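MGS-M5 (Unidentified, PDB 4Q3N) probably catalyses the NAD-dependent interconversion of L-lactate and pyruvate, as a tetrameric member of the lactate/malate dehydrogenase family. Local coordinates at residues R140-G145 and A275-D280. Sequence-based numbering, arbitrary orientation.
Sequences RVIGSG and AVLNKD
Ile142 and Leu277 meet where the NAD-binding Rossmann domain abuts the C-terminal domain of this dehydrogenase, a worked example of an interface that is apolar inside and polar at its margin. On the buried side, CD1 of Ile142 lies 4.1 Å from CD2 of Leu277, the two side chains crossing at a slant. CB of Ile142 already points across, and with CG1 between the backbone N and the carbonyl carbon (chi1 57°) and chi2 extended, CD1 comes up to the leucine. Packing is close here because Ile241 and Ile255 close round the pair, whereas the Arg140-Asp280 side is partly exposed, takes in a water and is held by hydrogen bonds. The Arg140 chain, bent at chi2 and chi3, brings NH1 to 3.0 Å from the backbone O of Asp280. That oxygen lies near the guanidinium plane, yet NH1 stands above the carbonyl plane, off the lone pairs. A water bridges the same NH1 to Lys279 O, while NH2 bonds to Asn113 O, so two nitrogens of the group are gripped. Replacing Arg140 with an alanine would probably leave Asp280 O without this donor and the water with one protein partner fewer. Asn278 OD1 accepts from Asp280 N (2.8 Å), an Asx turn at the end of strand 270-278 that helps to place the Asp280 carbonyl. Strand 141-143 ends the parallel Rossmann sheet beside Leu116 and Val118; helix 232-246 and strand 251-258 supply the two isoleucines, and Val282 of strand 281-285 also touches Ile142.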
# COMPACT_ATOMS: atom_id res chain seq x y z
N ARG A 140 -8.58 -13.42 24.44
CA ARG A 140 -9.37 -13.40 23.19
C ARG A 140 -10.48 -12.37 23.23
O ARG A 140 -11.32 -12.31 22.33
CB ARG A 140 -10.03 -14.77 22.97
CG ARG A 140 -9.08 -15.94 23.21
CD ARG A 140 -8.26 -16.28 21.95
NE ARG A 140 -9.10 -16.80 20.87
CZ ARG A 140 -8.66 -16.97 19.62
NH1 ARG A 140 -7.38 -16.68 19.32
NH2 ARG A 140 -9.47 -17.45 18.68
N VAL A 141 -10.53 -11.60 24.30
CA VAL A 141 -11.55 -10.51 24.35
C VAL A 141 -10.87 -9.23 24.75
O VAL A 141 -10.22 -9.18 25.80
CB VAL A 141 -12.69 -10.81 25.37
CG1 VAL A 141 -13.69 -9.61 25.45
CG2 VAL A 141 -13.40 -12.10 24.99
N ILE A 142 -10.97 -8.21 23.91
CA ILE A 142 -10.34 -6.95 24.19
C ILE A 142 -11.28 -5.81 23.90
O ILE A 142 -12.31 -5.96 23.21
CB ILE A 142 -9.02 -6.77 23.33
CG1 ILE A 142 -9.34 -6.88 21.84
CG2 ILE A 142 -8.01 -7.83 23.72
CD1 ILE A 142 -8.14 -6.59 20.92
N GLY A 143 -10.90 -4.63 24.38
CA GLY A 143 -11.61 -3.41 23.98
C GLY A 143 -10.62 -2.44 23.33
O GLY A 143 -9.42 -2.58 23.48
N SER A 144 -11.13 -1.42 22.64
CA SER A 144 -10.24 -0.48 21.98
C SER A 144 -9.51 0.45 22.99
O SER A 144 -8.49 1.07 22.63
CB SER A 144 -11.01 0.36 20.95
OG SER A 144 -12.15 0.97 21.49
N GLY A 145 -10.04 0.54 24.21
CA GLY A 145 -9.31 1.20 25.29
C GLY A 145 -8.78 2.58 24.92
O GLY A 145 -9.49 3.41 24.36
N ALA A 275 -0.32 -3.67 25.25
CA ALA A 275 -0.37 -5.12 25.17
C ALA A 275 0.16 -5.58 23.82
O ALA A 275 0.08 -4.86 22.83
CB ALA A 275 -1.84 -5.63 25.41
N VAL A 276 0.69 -6.80 23.81
CA VAL A 276 1.22 -7.40 22.60
C VAL A 276 0.10 -8.17 21.90
O VAL A 276 -0.43 -9.14 22.45
CB VAL A 276 2.40 -8.37 22.93
CG1 VAL A 276 2.96 -8.96 21.61
CG2 VAL A 276 3.49 -7.64 23.68
N LEU A 277 -0.21 -7.76 20.67
CA LEU A 277 -1.26 -8.40 19.85
C LEU A 277 -0.68 -9.24 18.71
O LEU A 277 0.21 -8.78 17.98
CB LEU A 277 -2.17 -7.36 19.24
CG LEU A 277 -3.12 -6.68 20.25
CD1 LEU A 277 -3.80 -5.46 19.59
CD2 LEU A 277 -4.19 -7.71 20.62
N ASN A 278 -1.21 -10.44 18.51
CA ASN A 278 -0.82 -11.24 17.36
C ASN A 278 -2.07 -12.04 16.95
O ASN A 278 -3.17 -11.73 17.39
CB ASN A 278 0.41 -12.13 17.72
CG ASN A 278 0.10 -13.18 18.77
OD1 ASN A 278 -1.02 -13.63 18.87
ND2 ASN A 278 1.12 -13.58 19.56
N LYS A 279 -1.92 -13.06 16.11
CA LYS A 279 -3.08 -13.72 15.50
C LYS A 279 -3.93 -14.44 16.53
O LYS A 279 -5.10 -14.78 16.29
CB LYS A 279 -2.63 -14.76 14.46
CG LYS A 279 -1.94 -15.97 15.05
CD LYS A 279 -1.48 -16.91 13.91
CE LYS A 279 -0.57 -17.99 14.45
NZ LYS A 279 -1.32 -18.92 15.37
N ASP A 280 -3.34 -14.69 17.67
CA ASP A 280 -4.04 -15.46 18.75
C ASP A 280 -4.70 -14.53 19.76
O ASP A 280 -5.35 -15.02 20.69
CB ASP A 280 -3.06 -16.37 19.50
CG ASP A 280 -2.42 -17.40 18.60
OD1 ASP A 280 -3.16 -18.04 17.82
OD2 ASP A 280 -1.16 -17.53 18.65
O HOH W 1 -6.71 -17.31 16.41